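Local coordinates for porin (Acinetobacter baumannii AB307-0294, PDB 5DL7), which probably forms an outer-membrane diffusion channel of the OprD porin family, possibly serving vanillate uptake, and binds calcium ions, at residues A[22-27]-A[414-419]; A[56-61]-A[69-74]; A[64-69]-A[113-118]; A[312-317]-A[353-358]. All blocks are in the same frame, centred on the assembly; numbering follows the deposited sequence.

In the fold
Starting from the N terminus, strand 22-36 makes interaction 1 with strand 406-418, so the first and last strands of the chain meet and almost the whole sequence lies in the loop between them. All the other contacts fall within that loop. Interaction 2 joins strands 46-58 and 66-79 across a short turn, and its segment 56-61 also bonds to segment 22-27. Interaction 3 adds strand 105-117 on the other edge of strand 66-79; it crosses interaction 2 in sequence, shares G69 with it, and is tied to it by K114 and D71. Interaction 4 follows later, between two loops on the opposite side of the chain's centre.

Interaction 1: A[22-27]-A[414-419]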
# COMPACT_ATOMS: atom_id res chain seq x y z
N LYS A 22 -3.28 -24.09 3.77
CA LYS A 22 -3.55 -23.36 2.64
C LYS A 22 -2.12 -23.07 2.03
O LYS A 22 -1.16 -22.81 2.81
CB LYS A 22 -4.11 -22.12 3.20
CG LYS A 22 -4.68 -21.11 2.30
CD LYS A 22 -5.89 -20.51 3.03
CE LYS A 22 -5.85 -19.00 2.85
NZ LYS A 22 -5.76 -18.59 1.42
N ALA A 23 -1.98 -22.99 0.71
CA ALA A 23 -0.67 -22.66 0.13
C ALA A 23 -0.94 -22.16 -1.26
O ALA A 23 -1.94 -22.56 -1.92
CB ALA A 23 0.26 -23.86 0.20
N GLU A 24 -0.14 -21.20 -1.67
CA GLU A 24 -0.25 -20.61 -3.03
C GLU A 24 1.15 -20.31 -3.53
O GLU A 24 1.97 -19.86 -2.74
CB GLU A 24 -0.91 -19.23 -2.98
CG GLU A 24 -2.33 -19.37 -2.56
CD GLU A 24 -3.19 -18.18 -2.91
OE1 GLU A 24 -2.61 -17.06 -2.83
OE2 GLU A 24 -4.41 -18.40 -3.29
N LEU A 25 1.33 -20.43 -4.82
CA LEU A 25 2.61 -20.06 -5.52
C LEU A 25 2.31 -19.06 -6.64
O LEU A 25 1.56 -19.34 -7.51
CB LEU A 25 3.34 -21.21 -6.03
CG LEU A 25 4.65 -20.95 -6.82
CD1 LEU A 25 5.73 -20.57 -5.86
CD2 LEU A 25 5.10 -22.19 -7.57
N THR A 26 2.89 -17.88 -6.53
CA THR A 26 2.61 -16.75 -7.47
C THR A 26 3.85 -16.44 -8.24
O THR A 26 4.95 -16.39 -7.66
CB THR A 26 2.21 -15.48 -6.66
OG1 THR A 26 1.00 -15.90 -6.02
CG2 THR A 26 1.87 -14.36 -7.65
N LEU A 27 3.72 -16.44 -9.51
CA LEU A 27 4.75 -15.94 -10.42
C LEU A 27 4.39 -14.49 -10.90
O LEU A 27 3.29 -14.28 -11.37
CB LEU A 27 4.83 -16.74 -11.67
CG LEU A 27 5.27 -18.17 -11.57
CD1 LEU A 27 4.70 -18.93 -10.43
CD2 LEU A 27 4.79 -18.80 -12.94
N ASP A 414 0.78 -11.75 -13.79
CA ASP A 414 0.85 -12.64 -12.63
C ASP A 414 0.12 -13.94 -12.83
O ASP A 414 -0.93 -14.07 -13.55
CB ASP A 414 0.27 -11.93 -11.41
CG ASP A 414 1.09 -10.65 -10.96
OD1 ASP A 414 2.06 -10.20 -11.52
OD2 ASP A 414 0.85 -10.16 -9.86
N TYR A 415 0.61 -15.05 -12.23
CA TYR A 415 -0.12 -16.27 -12.26
C TYR A 415 -0.05 -16.90 -10.87
O TYR A 415 1.09 -17.06 -10.38
CB TYR A 415 0.49 -17.29 -13.30
CG TYR A 415 -0.27 -18.59 -13.37
CD1 TYR A 415 -1.51 -18.71 -14.02
CD2 TYR A 415 0.18 -19.72 -12.71
CE1 TYR A 415 -2.26 -19.85 -13.95
CE2 TYR A 415 -0.52 -20.92 -12.68
CZ TYR A 415 -1.75 -20.99 -13.29
OH TYR A 415 -2.41 -22.13 -13.23
N THR A 416 -1.16 -17.33 -10.27
CA THR A 416 -1.15 -17.96 -8.99
C THR A 416 -1.64 -19.36 -9.10
O THR A 416 -2.74 -19.57 -9.68
CB THR A 416 -1.95 -17.16 -7.90
OG1 THR A 416 -1.29 -16.00 -7.59
CG2 THR A 416 -1.95 -17.88 -6.57
N PHE A 417 -0.85 -20.34 -8.58
CA PHE A 417 -1.28 -21.71 -8.36
C PHE A 417 -1.72 -21.89 -6.87
O PHE A 417 -0.97 -21.53 -5.98
CB PHE A 417 -0.09 -22.71 -8.42
CG PHE A 417 0.65 -22.85 -9.77
CD1 PHE A 417 1.74 -21.95 -10.15
CD2 PHE A 417 0.41 -24.00 -10.60
CE1 PHE A 417 2.45 -22.15 -11.37
CE2 PHE A 417 1.14 -24.21 -11.80
CZ PHE A 417 2.15 -23.28 -12.19
N LYS A 418 -2.87 -22.47 -6.57
CA LYS A 418 -3.33 -22.81 -5.18
C LYS A 418 -3.21 -24.23 -4.99
O LYS A 418 -3.48 -25.01 -5.89
CB LYS A 418 -4.78 -22.35 -4.95
CG LYS A 418 -4.92 -20.87 -5.25
CD LYS A 418 -6.30 -20.36 -4.92
CE LYS A 418 -6.49 -19.07 -5.67
NZ LYS A 418 -7.69 -18.40 -5.13
N PHE A 419 -2.78 -24.69 -3.84
CA PHE A 419 -2.50 -26.11 -3.68
C PHE A 419 -3.68 -26.76 -2.96
O PHE A 419 -4.49 -25.96 -2.46
CB PHE A 419 -1.25 -26.31 -2.86
CG PHE A 419 0.04 -25.98 -3.56
CD1 PHE A 419 0.51 -24.68 -3.58
CD2 PHE A 419 0.89 -27.02 -3.98
CE1 PHE A 419 1.73 -24.37 -4.11
CE2 PHE A 419 2.13 -26.74 -4.52
CZ PHE A 419 2.55 -25.41 -4.59
O HOH W 1 -4.44 -23.84 -0.62
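A23 begins the pairing from its backbone: its O accepts from F419 N at 3.0 Å, with the donor lying above the carbonyl plane, and water 1 links A23 N to F419 O. The small CB of A23 leaves room for the F419 ring, whose edge, not its face, lies against this backbone. E24 carries its carboxylate alongside K418, the two extended chains pointing the same way. Its CG lies anti to the carbonyl carbon (chi1 -66°), which sends the chain out along K418; OE2 is 3.2 Å from K418 CD, whereas the salt bridge from OE2 to K418 NZ is long at 3.8 Å. OE2 thus lies along the aliphatic part of K418, and the charge pairing is weak. L25 forms two backbone bonds with F417, the one from L25 N to F417 O being 2.8 Å long, while L25 CB meets CE1 of F419 at 4.0 Å. T26 faces T416 in a non-hydrogen-bonded pair, and here the side chains supply a bond of their own: OG1 of T26 and OG1 of T416 lie 2.8 Å apart. Threonine, beta-branched and short, suits such a pair: the two side chains cross at an angle, each methyl beside the other hydroxyl, and T416 CG2 also rests near E24 CD. L27 again exchanges two backbone bonds, with Y415, and its CD1 reaches CE1 of F417 at 4.0 Å. Leucines and aromatic rings thus gather on one face and E24, T26, T416 and K418 on the other. This antiparallel pairing of first and last strands, with a C-terminal phenylalanine, is the closure of an outer-membrane beta-barrel.

Interaction 2: A[56-61]-A[69-74]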
# COMPACT_ATOMS: atom_id res chain seq x y z
N LYS A 56 3.41 -18.73 -0.40
CA LYS A 56 2.77 -18.34 0.87
C LYS A 56 2.03 -19.47 1.38
O LYS A 56 1.15 -20.01 0.69
CB LYS A 56 1.87 -17.09 0.60
CG LYS A 56 1.13 -16.66 1.84
CD LYS A 56 0.37 -15.35 1.67
CE LYS A 56 -0.33 -15.11 2.99
NZ LYS A 56 -0.50 -13.62 3.15
N GLY A 57 2.41 -19.98 2.54
CA GLY A 57 1.90 -21.22 3.10
C GLY A 57 1.32 -20.84 4.50
O GLY A 57 1.97 -20.10 5.24
N GLN A 58 0.13 -21.33 4.88
CA GLN A 58 -0.43 -21.09 6.20
C GLN A 58 -1.02 -22.35 6.70
O GLN A 58 -1.94 -22.79 6.04
CB GLN A 58 -1.48 -19.89 6.09
CG GLN A 58 -1.05 -18.68 5.38
CD GLN A 58 -2.13 -17.65 5.14
OE1 GLN A 58 -2.34 -17.18 4.05
NE2 GLN A 58 -2.72 -17.20 6.18
N SER A 59 -0.46 -23.03 7.75
CA SER A 59 -0.90 -24.28 8.20
C SER A 59 -2.23 -24.02 9.02
O SER A 59 -2.58 -22.94 9.30
CB SER A 59 0.04 -25.04 9.07
OG SER A 59 0.05 -24.31 10.30
N GLY A 60 -3.00 -25.09 9.22
CA GLY A 60 -4.06 -25.01 10.24
C GLY A 60 -3.39 -25.22 11.60
O GLY A 60 -2.14 -25.21 11.73
N TYR A 61 -4.20 -25.53 12.59
CA TYR A 61 -3.76 -25.64 13.96
C TYR A 61 -3.79 -27.00 14.49
O TYR A 61 -4.72 -27.80 14.17
CB TYR A 61 -4.63 -24.60 14.77
CG TYR A 61 -4.31 -23.20 14.57
CD1 TYR A 61 -3.28 -22.59 15.34
CD2 TYR A 61 -5.00 -22.38 13.67
CE1 TYR A 61 -2.99 -21.29 15.24
CE2 TYR A 61 -4.74 -21.06 13.56
CZ TYR A 61 -3.74 -20.46 14.38
OH TYR A 61 -3.49 -19.15 14.26
N GLY A 69 0.57 -23.70 15.03
CA GLY A 69 0.86 -23.86 13.63
C GLY A 69 1.98 -22.92 13.15
O GLY A 69 2.72 -22.36 13.96
N VAL A 70 2.16 -22.89 11.84
CA VAL A 70 3.30 -22.16 11.23
C VAL A 70 2.87 -21.58 9.91
O VAL A 70 2.08 -22.20 9.19
CB VAL A 70 4.49 -23.10 11.17
CG1 VAL A 70 4.18 -24.36 10.42
CG2 VAL A 70 5.63 -22.41 10.43
N ASP A 71 3.35 -20.43 9.53
CA ASP A 71 3.06 -19.84 8.23
C ASP A 71 4.54 -19.49 7.65
O ASP A 71 5.50 -19.31 8.36
CB ASP A 71 2.37 -18.52 8.23
CG ASP A 71 0.89 -18.53 8.89
OD1 ASP A 71 0.33 -19.63 8.84
OD2 ASP A 71 0.39 -17.45 9.47
N VAL A 72 4.64 -19.46 6.36
CA VAL A 72 5.89 -19.21 5.70
C VAL A 72 5.62 -18.31 4.48
O VAL A 72 4.58 -18.45 3.76
CB VAL A 72 6.59 -20.44 5.39
CG1 VAL A 72 5.83 -21.23 4.41
CG2 VAL A 72 7.98 -20.24 4.71
N LEU A 73 6.56 -17.38 4.18
CA LEU A 73 6.46 -16.58 2.97
C LEU A 73 7.91 -16.72 2.32
O LEU A 73 8.81 -16.21 2.92
CB LEU A 73 6.17 -15.23 3.31
CG LEU A 73 6.00 -14.21 2.22
CD1 LEU A 73 4.81 -14.53 1.28
CD2 LEU A 73 5.96 -12.83 2.79
N ALA A 74 8.05 -17.18 1.15
CA ALA A 74 9.38 -17.32 0.46
C ALA A 74 9.32 -16.56 -0.84
O ALA A 74 8.34 -16.68 -1.60
CB ALA A 74 9.66 -18.74 0.26
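G57 and V72 form the hydrogen-bonded pair at the heart of this contact, G57 N giving to V72 O at 2.9 Å and V72 N returning a bond to G57 O. With no side chain on G57, V72 CG1 can lie over its backbone, 4.1 Å from G57 N. Two residues on, S59 N bonds to V70 O at 3.0 Å, but the return bond is unusual: V70 N gives to the side-chain OG of S59, at 3.0 Å and nearly straight (172°). Serine suits the place because its OG, set between the backbone N and the carbonyl carbon (chi1 71°), accepts the bond that a backbone carbonyl would otherwise take. G69 lies close beside S59 and G60, where a side chain would collide with their oxygens. Between these pairs the side chains of D71 and Q58 cross, D71 OD1 resting on Q58 CA at 3.1 Å and on Q58 CB at 3.3 Å. Farther out, K114 holds D71 OD1 in a salt bridge, bonds to S59 O and meets the Y61 ring in a cation-pi contact, while Y61 OH bonds to E121. Together, strands 46-58 and 66-79 form a beta hairpin in the barrel wall.

Interaction 3: A[64-69]-A[113-118]; sequences GTVGFG and GKAKFR
Adjacent antiparallel strands of the barrel wall, 66-79 and 105-117, meet here near the ends at which one begins and the other finishes. G67 and K116 exchange backbone bonds, G67 N to K116 O at 2.9 Å and K116 N to G67 O at 2.8 Å. G69 and K114 do the same, but both donors stand above the carbonyl planes, and at G69 O the C=O...N angle to K114 N is only 131°. The lysine CG is wedged between its own backbone N and carbonyl carbon (chi1 64°), which lays the chain over G69, with CG 3.4 Å from G69 C; the glycine is apt because a side chain there would run into K114 CE. The extended chain then carries NZ toward D71, its main polar partner.

As in other beta-barrels, alternate residues take opposite faces of the wall, and V66, F68, A115 and F117 share the face away from these lysines, on or near the surface. A115 is small enough for the F68 ring to lean against it, F68 CD1 to A115 CB being 3.8 Å. At the strand end T65 runs alongside F117, its methyl CG2 in the plane of the ring at the edge, 3.6 Å from CE1. R118 CG lies over one face of the same ring, and water 2 takes a bond from R118 N and gives one to T65 O.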
# COMPACT_ATOMS: atom_id res chain seq x y z
N GLY A 64 -5.90 -29.47 20.41
CA GLY A 64 -5.44 -29.33 21.80
C GLY A 64 -6.23 -28.14 22.27
O GLY A 64 -6.80 -27.43 21.41
N THR A 65 -6.31 -27.90 23.59
CA THR A 65 -6.89 -26.61 24.11
C THR A 65 -6.22 -25.39 23.51
O THR A 65 -6.87 -24.42 23.10
CB THR A 65 -6.82 -26.61 25.62
OG1 THR A 65 -7.57 -27.75 26.02
CG2 THR A 65 -7.47 -25.41 26.18
N VAL A 66 -4.91 -25.47 23.44
CA VAL A 66 -4.11 -24.57 22.62
C VAL A 66 -3.58 -25.30 21.37
O VAL A 66 -2.95 -26.35 21.54
CB VAL A 66 -2.93 -24.02 23.37
CG1 VAL A 66 -2.24 -23.05 22.47
CG2 VAL A 66 -3.40 -23.31 24.59
N GLY A 67 -3.80 -24.73 20.19
CA GLY A 67 -3.35 -25.33 18.96
C GLY A 67 -2.16 -24.51 18.47
O GLY A 67 -2.05 -23.31 18.76
N PHE A 68 -1.30 -25.17 17.68
CA PHE A 68 -0.06 -24.50 17.17
C PHE A 68 -0.02 -24.64 15.68
O PHE A 68 -0.53 -25.60 15.12
CB PHE A 68 1.14 -25.11 17.78
CG PHE A 68 1.25 -24.85 19.25
CD1 PHE A 68 1.64 -23.59 19.71
CD2 PHE A 68 0.89 -25.83 20.15
CE1 PHE A 68 1.68 -23.36 21.09
CE2 PHE A 68 1.03 -25.63 21.50
CZ PHE A 68 1.41 -24.40 21.97
N GLY A 69 0.57 -23.70 15.03
CA GLY A 69 0.86 -23.86 13.63
C GLY A 69 1.98 -22.92 13.15
O GLY A 69 2.72 -22.36 13.96
N GLY A 113 5.44 -18.40 13.75
CA GLY A 113 4.86 -19.43 14.51
C GLY A 113 3.53 -18.82 15.06
O GLY A 113 3.43 -17.64 15.31
N LYS A 114 2.54 -19.71 15.26
CA LYS A 114 1.21 -19.27 15.71
C LYS A 114 0.62 -20.22 16.63
O LYS A 114 0.85 -21.44 16.66
CB LYS A 114 0.32 -18.95 14.48
CG LYS A 114 0.05 -20.11 13.64
CD LYS A 114 -0.68 -19.65 12.33
CE LYS A 114 -1.12 -21.00 11.74
NZ LYS A 114 -1.65 -20.64 10.39
N ALA A 115 -0.19 -19.66 17.56
CA ALA A 115 -0.91 -20.41 18.55
C ALA A 115 -2.36 -19.88 18.72
O ALA A 115 -2.56 -18.69 18.61
CB ALA A 115 -0.24 -20.28 19.92
N LYS A 116 -3.30 -20.80 18.95
CA LYS A 116 -4.68 -20.46 19.05
C LYS A 116 -5.34 -21.08 20.27
O LYS A 116 -5.12 -22.21 20.54
CB LYS A 116 -5.34 -20.94 17.80
CG LYS A 116 -6.81 -20.60 17.79
CD LYS A 116 -7.29 -20.51 16.40
CE LYS A 116 -8.06 -21.71 16.04
NZ LYS A 116 -9.13 -21.10 15.21
N PHE A 117 -6.09 -20.25 20.97
CA PHE A 117 -6.95 -20.63 22.06
C PHE A 117 -8.33 -20.05 21.81
O PHE A 117 -8.46 -18.86 21.71
CB PHE A 117 -6.39 -20.03 23.39
CG PHE A 117 -7.26 -20.31 24.59
CD1 PHE A 117 -7.45 -21.60 24.99
CD2 PHE A 117 -7.88 -19.27 25.29
CE1 PHE A 117 -8.27 -21.94 26.06
CE2 PHE A 117 -8.68 -19.58 26.40
CZ PHE A 117 -8.90 -20.91 26.75
N ARG A 118 -9.37 -20.91 21.73
CA ARG A 118 -10.63 -20.44 21.20
C ARG A 118 -10.54 -19.59 19.97
O ARG A 118 -9.99 -20.05 18.95
CB ARG A 118 -11.34 -19.76 22.32
CG ARG A 118 -11.59 -20.69 23.47
CD ARG A 118 -11.98 -19.94 24.72
NE ARG A 118 -13.28 -19.27 24.53
CZ ARG A 118 -14.47 -19.82 24.79
NH1 ARG A 118 -14.62 -21.05 25.27
NH2 ARG A 118 -15.56 -19.10 24.60
O HOH W 2 -9.22 -23.66 22.28

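Interaction 4: A[312-317]-A[353-358]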
# COMPACT_ATOMS: atom_id res chain seq x y z
N TYR A 312 0.08 12.67 -2.18
CA TYR A 312 -1.04 13.65 -2.00
C TYR A 312 -1.33 13.96 -0.55
O TYR A 312 -2.41 14.45 -0.23
CB TYR A 312 -2.30 13.20 -2.78
CG TYR A 312 -2.22 13.42 -4.25
CD1 TYR A 312 -1.69 12.48 -5.03
CD2 TYR A 312 -2.77 14.49 -4.81
CE1 TYR A 312 -1.54 12.67 -6.42
CE2 TYR A 312 -2.70 14.73 -6.17
CZ TYR A 312 -2.10 13.82 -6.97
OH TYR A 312 -1.93 14.01 -8.34
N SER A 313 -0.32 13.84 0.34
CA SER A 313 -0.47 13.92 1.79
C SER A 313 0.35 15.06 2.43
O SER A 313 0.71 14.95 3.66
CB SER A 313 -0.18 12.53 2.46
OG SER A 313 -1.09 11.50 1.88
N ASN A 314 0.65 16.10 1.66
CA ASN A 314 1.47 17.21 2.15
C ASN A 314 0.73 18.07 3.13
O ASN A 314 -0.55 18.10 3.15
CB ASN A 314 1.90 18.01 0.95
CG ASN A 314 2.84 17.22 0.08
OD1 ASN A 314 3.99 16.95 0.48
ND2 ASN A 314 2.39 16.72 -1.08
N LYS A 315 1.49 18.85 3.89
CA LYS A 315 0.99 19.89 4.80
C LYS A 315 -0.01 20.82 4.00
O LYS A 315 0.28 21.34 2.91
CB LYS A 315 2.12 20.69 5.40
CG LYS A 315 1.58 21.68 6.42
CD LYS A 315 2.18 22.94 6.73
CE LYS A 315 1.51 23.86 7.71
NZ LYS A 315 0.86 24.95 7.13
N ASP A 316 -1.19 20.95 4.55
CA ASP A 316 -2.29 21.78 4.07
C ASP A 316 -2.92 21.41 2.77
O ASP A 316 -3.81 22.12 2.29
CB ASP A 316 -1.91 23.21 4.05
CG ASP A 316 -1.79 23.79 5.55
OD1 ASP A 316 -2.18 23.25 6.56
OD2 ASP A 316 -1.50 24.97 5.48
N GLU A 317 -2.53 20.25 2.22
CA GLU A 317 -2.98 19.93 0.85
C GLU A 317 -4.47 19.55 0.88
O GLU A 317 -4.85 18.67 1.66
CB GLU A 317 -2.18 18.78 0.39
CG GLU A 317 -2.43 18.34 -1.04
CD GLU A 317 -1.39 17.51 -1.72
OE1 GLU A 317 -0.44 17.04 -1.06
OE2 GLU A 317 -1.56 17.33 -3.01
N ILE A 353 -0.56 23.24 -1.19
CA ILE A 353 0.62 22.49 -0.62
C ILE A 353 1.62 23.47 -0.05
O ILE A 353 2.12 24.38 -0.74
CB ILE A 353 1.22 21.63 -1.61
CG1 ILE A 353 0.25 20.54 -2.13
CG2 ILE A 353 2.56 21.02 -1.12
CD1 ILE A 353 0.79 19.93 -3.38
N ASP A 354 1.87 23.24 1.27
CA ASP A 354 2.83 24.05 2.00
C ASP A 354 4.07 23.20 2.29
O ASP A 354 4.02 22.28 3.08
CB ASP A 354 2.21 24.59 3.31
CG ASP A 354 3.10 25.57 4.07
OD1 ASP A 354 4.30 25.67 3.81
OD2 ASP A 354 2.54 26.08 5.11
N LEU A 355 5.19 23.58 1.69
CA LEU A 355 6.47 22.90 1.80
C LEU A 355 7.39 23.59 2.85
O LEU A 355 8.64 23.39 2.81
CB LEU A 355 7.15 22.65 0.48
CG LEU A 355 6.29 21.79 -0.44
CD1 LEU A 355 7.01 21.71 -1.76
CD2 LEU A 355 6.01 20.43 0.11
N LEU A 356 6.78 24.47 3.61
CA LEU A 356 7.34 25.00 4.92
C LEU A 356 8.42 26.05 4.74
O LEU A 356 8.52 26.99 5.56
CB LEU A 356 7.92 23.91 5.88
CG LEU A 356 7.01 22.74 6.23
CD1 LEU A 356 7.82 21.70 7.08
CD2 LEU A 356 5.68 23.29 6.72
N GLN A 357 9.37 25.89 3.81
CA GLN A 357 10.54 26.69 3.61
C GLN A 357 10.38 27.79 2.55
O GLN A 357 11.39 28.40 2.15
CB GLN A 357 11.78 25.67 3.32
CG GLN A 357 13.06 26.19 3.80
CD GLN A 357 14.18 25.16 3.97
OE1 GLN A 357 13.83 24.17 4.73
NE2 GLN A 357 15.44 25.22 3.34
N TYR A 358 9.10 28.08 2.15
CA TYR A 358 8.78 28.90 0.98
C TYR A 358 7.90 30.07 1.34
O TYR A 358 7.29 30.71 0.41
CB TYR A 358 8.21 28.06 -0.20
CG TYR A 358 9.22 27.09 -0.71
CD1 TYR A 358 9.31 25.85 -0.04
CD2 TYR A 358 10.11 27.37 -1.71
CE1 TYR A 358 10.29 24.97 -0.45
CE2 TYR A 358 11.03 26.47 -2.20
CZ TYR A 358 11.17 25.25 -1.50
OH TYR A 358 12.18 24.41 -1.92
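K315 grips D354 twice, through backbone and side chain. D354 N gives a nearly straight bond (168°) to K315 O at 3.0 Å, and K315 NZ reaches D354 OD2 at 2.9 Å from above the carboxylate plane. The same ammonium bonds D316 OD2 at 2.9 Å, so one lysine serves two aspartates whose OD2 atoms are 4.2 Å apart and would probably repel each other without it. A long, flexible lysine suits the bridge: its chain runs beside D354, CD packs on L356 CD2, and the bend at chi4 (-104°) turns NZ into place. The other oxygen of D354 is occupied too, since OD1 takes L356 N at 2.8 Å in an Asx turn. E317 N bonds to N314 O at 3.1 Å, closing a type II turn. E317 OE1 accepts twice from N314, its anti lone pair receiving the backbone N, while ND2 comes in on the syn side at 2.8 Å. N314 OD1 in turn accepts from N186 and R188, so both ends of the amide have partners. I353 packs against both residues, with CG2 on N314 CB and CG1 alongside E317 CD at 3.5 Å. The type II turn and the Asx turn, joined by a salt-bridge network, thus pack together where two loops leave or enter the barrel strands.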